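Local coordinates for protein possible glutathione S-transferase (Rhodopseudomonas palustris, PDB 3M8N) that probably acts as a glutathione S-transferase, joining the thiol of glutathione to electrophilic substrates, at residues G136-L147 against F177-W188. Sequence-based numbering, arbitrary orientation.
Sequences GYAALQVMENHL and FDLSTFPAVNAW
With CG anti to the backbone N (chi1 -172°) and the chain bent at its second torsion, Glu144 turns its carboxylate onto the first turn of helix 183-193, while the long side chain of Tyr137 brings its ring and OH to Phe177 and Asp178. Two helices of the all-helical GST C-terminal domain meet here; the axes of 136-146 and 183-188 cross at 79°. Glu144 grips the helix start with both oxygens, each met on the syn side, somewhat out of the carboxylate plane: OE2 accepts from Ala184 N at 3.1 Å and OE1 from Val185 N at 3.0 Å. This buried, probably negative carboxylate would suit the positive end of the helix dipole. Phe182, at the N-cap position, takes Leu140 CB over one ring face, a CH-pi contact 4.2 Å from the centroid. Leu147 CD1 packs on Trp188 CB at 3.6 Å; Trp188 NE1 hydrogen-bonds to Asp162 OD1. At the other end, Asp178 N donates to Tyr137 OH (2.9 Å, 151°), and Tyr137 CD1 lies 3.8 Å from Phe182 CZ. Cutting Tyr137 back to an alanine would probably open a gap beside Phe182 CZ and leave Asp178 N without this acceptor. The edge of Phe177 meets the Tyr137 face in a T-shaped pair, Phe177 CD1 over the centre of the Tyr137 ring.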
loop_
_atom_site.group_PDB
_atom_site.type_symbol
_atom_site.label_atom_id
_atom_site.label_comp_id
_atom_site.label_asym_id
_atom_site.label_seq_id
_atom_site.Cartn_x
_atom_site.Cartn_y
_atom_site.Cartn_z
ATOM N N GLY A 136 -0.687 14.943 6.214
ATOM C CA GLY A 136 -1.968 14.376 6.635
ATOM C C GLY A 136 -3.164 15.216 6.216
ATOM O O GLY A 136 -4.178 14.665 5.860
ATOM N N TYR A 137 -3.040 16.552 6.228
ATOM C CA TYR A 137 -4.132 17.399 5.842
ATOM C C TYR A 137 -4.273 17.397 4.344
ATOM O O TYR A 137 -5.368 17.510 3.834
ATOM C CB TYR A 137 -3.904 18.832 6.332
ATOM C CG TYR A 137 -4.359 19.119 7.751
ATOM C CD1 TYR A 137 -5.677 18.934 8.128
ATOM C CD2 TYR A 137 -3.462 19.576 8.701
ATOM C CE1 TYR A 137 -6.099 19.190 9.436
ATOM C CE2 TYR A 137 -3.865 19.854 10.024
ATOM C CZ TYR A 137 -5.186 19.662 10.380
ATOM O OH TYR A 137 -5.594 19.904 11.668
ATOM N N ALA A 138 -3.170 17.287 3.622
ATOM C CA ALA A 138 -3.274 17.183 2.198
ATOM C C ALA A 138 -3.994 15.884 1.807
ATOM O O ALA A 138 -4.727 15.865 0.842
ATOM C CB ALA A 138 -1.927 17.247 1.588
ATOM N N ALA A 139 -3.779 14.803 2.568
ATOM C CA ALA A 139 -4.451 13.505 2.346
ATOM C C ALA A 139 -5.962 13.595 2.652
ATOM O O ALA A 139 -6.809 13.217 1.819
ATOM C CB ALA A 139 -3.784 12.384 3.154
ATOM N N LEU A 140 -6.297 14.117 3.832
ATOM C CA LEU A 140 -7.672 14.352 4.219
ATOM C C LEU A 140 -8.408 15.192 3.230
ATOM O O LEU A 140 -9.585 15.041 3.045
ATOM C CB LEU A 140 -7.715 14.999 5.528
ATOM C CG LEU A 140 -7.271 14.125 6.645
ATOM C CD1 LEU A 140 -6.915 15.008 7.790
ATOM C CD2 LEU A 140 -8.381 13.219 7.028
ATOM N N GLN A 141 -7.692 16.029 2.524
ATOM C CA GLN A 141 -8.293 16.865 1.511
ATOM C C GLN A 141 -8.568 16.123 0.259
ATOM O O GLN A 141 -9.572 16.376 -0.387
ATOM C CB GLN A 141 -7.375 18.059 1.175
ATOM C CG GLN A 141 -8.082 19.222 0.565
ATOM C CD GLN A 141 -9.084 19.796 1.544
ATOM O OE1 GLN A 141 -8.700 20.184 2.659
ATOM N NE2 GLN A 141 -10.386 19.797 1.159
ATOM N N VAL A 142 -7.652 15.233 -0.118
ATOM C CA VAL A 142 -7.892 14.336 -1.233
ATOM C C VAL A 142 -9.139 13.523 -0.885
ATOM O O VAL A 142 -9.982 13.285 -1.726
ATOM C CB VAL A 142 -6.676 13.381 -1.533
ATOM C CG1 VAL A 142 -7.024 12.407 -2.645
ATOM C CG2 VAL A 142 -5.456 14.164 -1.941
HETATM N N MSE A 143 -9.259 13.127 0.367
HETATM C CA MSE A 143 -10.407 12.341 0.788
HETATM C C MSE A 143 -11.720 13.142 0.800
HETATM O O MSE A 143 -12.748 12.671 0.303
HETATM C CB MSE A 143 -10.132 11.704 2.135
HETATM C CG MSE A 143 -9.062 10.590 2.111
HETATM SE SE MSE A 143 -8.561 10.201 3.876
HETATM C CE MSE A 143 -10.004 9.267 4.601
ATOM N N GLU A 144 -11.668 14.350 1.362
ATOM C CA GLU A 144 -12.779 15.292 1.332
ATOM C C GLU A 144 -13.236 15.522 -0.082
ATOM O O GLU A 144 -14.415 15.394 -0.384
ATOM C CB GLU A 144 -12.328 16.629 1.888
ATOM C CG GLU A 144 -13.449 17.591 2.068
ATOM C CD GLU A 144 -14.355 17.174 3.181
ATOM O OE1 GLU A 144 -14.006 16.243 3.899
ATOM O OE2 GLU A 144 -15.423 17.776 3.370
ATOM N N ASN A 145 -12.315 15.880 -0.950
ATOM C CA ASN A 145 -12.727 16.205 -2.292
ATOM C C ASN A 145 -13.477 15.068 -3.005
ATOM O O ASN A 145 -14.419 15.303 -3.796
ATOM C CB ASN A 145 -11.567 16.868 -3.067
ATOM C CG ASN A 145 -11.506 16.471 -4.565
ATOM O OD1 ASN A 145 -11.035 15.346 -4.920
ATOM N ND2 ASN A 145 -11.908 17.403 -5.457
ATOM N N HIS A 146 -13.085 13.831 -2.686
ATOM C CA HIS A 146 -13.646 12.633 -3.305
ATOM C C HIS A 146 -15.002 12.292 -2.740
ATOM O O HIS A 146 -15.897 11.872 -3.444
ATOM C CB HIS A 146 -12.677 11.450 -3.101
ATOM C CG HIS A 146 -13.101 10.225 -3.814
ATOM N ND1 HIS A 146 -13.633 9.134 -3.166
ATOM C CD2 HIS A 146 -13.132 9.942 -5.130
ATOM C CE1 HIS A 146 -13.976 8.226 -4.052
ATOM N NE2 HIS A 146 -13.688 8.692 -5.251
ATOM N N LEU A 147 -15.126 12.490 -1.440
ATOM C CA LEU A 147 -16.289 12.184 -0.708
ATOM C C LEU A 147 -17.371 13.219 -0.950
ATOM O O LEU A 147 -18.465 13.115 -0.396
ATOM C CB LEU A 147 -15.954 12.116 0.780
ATOM C CG LEU A 147 -15.231 10.828 1.174
ATOM C CD1 LEU A 147 -14.683 10.936 2.589
ATOM C CD2 LEU A 147 -16.137 9.602 1.032
ATOM N N PHE A 177 -5.058 16.594 14.719
ATOM C CA PHE A 177 -5.726 17.035 13.522
ATOM C C PHE A 177 -7.100 17.572 13.940
ATOM O O PHE A 177 -7.712 17.114 14.880
ATOM C CB PHE A 177 -5.863 15.889 12.519
ATOM C CG PHE A 177 -4.586 15.458 11.891
ATOM C CD1 PHE A 177 -4.204 15.942 10.669
ATOM C CD2 PHE A 177 -3.788 14.544 12.495
ATOM C CE1 PHE A 177 -3.020 15.555 10.104
ATOM C CE2 PHE A 177 -2.587 14.143 11.918
ATOM C CZ PHE A 177 -2.221 14.642 10.740
ATOM N N ASP A 178 -7.582 18.550 13.213
ATOM C CA ASP A 178 -8.853 19.159 13.523
ATOM C C ASP A 178 -9.666 18.878 12.309
ATOM O O ASP A 178 -9.347 19.339 11.212
ATOM C CB ASP A 178 -8.670 20.679 13.822
ATOM C CG ASP A 178 -9.992 21.506 13.828
ATOM O OD1 ASP A 178 -11.116 20.949 13.952
ATOM O OD2 ASP A 178 -9.874 22.759 13.729
ATOM N N LEU A 179 -10.722 18.100 12.522
ATOM C CA LEU A 179 -11.513 17.599 11.422
ATOM C C LEU A 179 -12.766 18.416 11.100
ATOM O O LEU A 179 -13.560 18.039 10.226
ATOM C CB LEU A 179 -11.812 16.122 11.672
ATOM C CG LEU A 179 -10.749 15.214 11.024
ATOM C CD1 LEU A 179 -9.538 15.088 11.945
ATOM C CD2 LEU A 179 -11.313 13.823 10.704
ATOM N N SER A 180 -12.916 19.558 11.776
ATOM C CA SER A 180 -14.101 20.399 11.607
ATOM C C SER A 180 -14.236 20.940 10.197
ATOM O O SER A 180 -15.292 21.158 9.704
ATOM C CB SER A 180 -14.143 21.489 12.668
ATOM O OG SER A 180 -12.986 22.297 12.618
ATOM N N THR A 181 -13.145 21.051 9.501
ATOM C CA THR A 181 -13.106 21.577 8.151
ATOM C C THR A 181 -13.401 20.493 7.047
ATOM O O THR A 181 -13.373 20.766 5.824
ATOM C CB THR A 181 -11.702 22.263 8.028
ATOM O OG1 THR A 181 -11.114 22.020 6.738
ATOM C CG2 THR A 181 -10.696 21.727 9.217
ATOM N N PHE A 182 -13.707 19.263 7.492
ATOM C CA PHE A 182 -13.884 18.084 6.603
ATOM C C PHE A 182 -15.179 17.357 6.931
ATOM O O PHE A 182 -15.144 16.262 7.478
ATOM C CB PHE A 182 -12.724 17.100 6.761
ATOM C CG PHE A 182 -11.390 17.716 6.584
ATOM C CD1 PHE A 182 -10.854 17.885 5.306
ATOM C CD2 PHE A 182 -10.656 18.149 7.684
ATOM C CE1 PHE A 182 -9.600 18.468 5.126
ATOM C CE2 PHE A 182 -9.422 18.732 7.508
ATOM C CZ PHE A 182 -8.907 18.905 6.220
ATOM N N PRO A 183 -16.331 17.977 6.592
ATOM C CA PRO A 183 -17.665 17.393 6.822
ATOM C C PRO A 183 -17.945 16.109 6.030
ATOM O O PRO A 183 -18.544 15.209 6.580
ATOM C CB PRO A 183 -18.623 18.516 6.369
ATOM C CG PRO A 183 -17.784 19.405 5.484
ATOM C CD PRO A 183 -16.417 19.328 5.992
ATOM N N ALA A 184 -17.532 16.049 4.759
ATOM C CA ALA A 184 -17.688 14.859 3.921
ATOM C C ALA A 184 -16.907 13.721 4.519
ATOM O O ALA A 184 -17.403 12.605 4.576
ATOM C CB ALA A 184 -17.225 15.129 2.526
ATOM N N VAL A 185 -15.735 14.018 5.055
ATOM C CA VAL A 185 -14.953 13.005 5.739
ATOM C C VAL A 185 -15.675 12.530 6.933
ATOM O O VAL A 185 -15.728 11.364 7.188
ATOM C CB VAL A 185 -13.474 13.451 6.084
ATOM C CG1 VAL A 185 -12.796 12.463 7.018
ATOM C CG2 VAL A 185 -12.655 13.553 4.822
ATOM N N ASN A 186 -16.225 13.450 7.688
ATOM C CA ASN A 186 -16.826 13.078 8.924
ATOM C C ASN A 186 -18.130 12.301 8.736
ATOM O O ASN A 186 -18.476 11.450 9.538
ATOM C CB ASN A 186 -17.080 14.351 9.724
ATOM C CG ASN A 186 -15.781 15.009 10.303
ATOM O OD1 ASN A 186 -15.524 16.197 10.047
ATOM N ND2 ASN A 186 -15.022 14.267 11.130
ATOM N N ALA A 187 -18.851 12.595 7.664
ATOM C CA ALA A 187 -20.092 11.880 7.338
ATOM C C ALA A 187 -19.770 10.448 6.954
ATOM O O ALA A 187 -20.475 9.511 7.336
ATOM C CB ALA A 187 -20.859 12.587 6.174
ATOM N N TRP A 188 -18.672 10.307 6.207
ATOM C CA TRP A 188 -18.091 8.996 5.842
ATOM C C TRP A 188 -17.703 8.124 7.069
ATOM O O TRP A 188 -18.090 6.956 7.180
ATOM C CB TRP A 188 -16.923 9.187 4.842
ATOM C CG TRP A 188 -16.176 7.929 4.597
ATOM C CD1 TRP A 188 -16.541 6.914 3.794
ATOM C CD2 TRP A 188 -14.961 7.539 5.209
ATOM N NE1 TRP A 188 -15.616 5.905 3.834
ATOM C CE2 TRP A 188 -14.625 6.270 4.698
ATOM C CE3 TRP A 188 -14.111 8.147 6.129
ATOM C CZ2 TRP A 188 -13.476 5.588 5.081
ATOM C CZ3 TRP A 188 -12.965 7.488 6.486
ATOM C CH2 TRP A 188 -12.667 6.203 5.964
#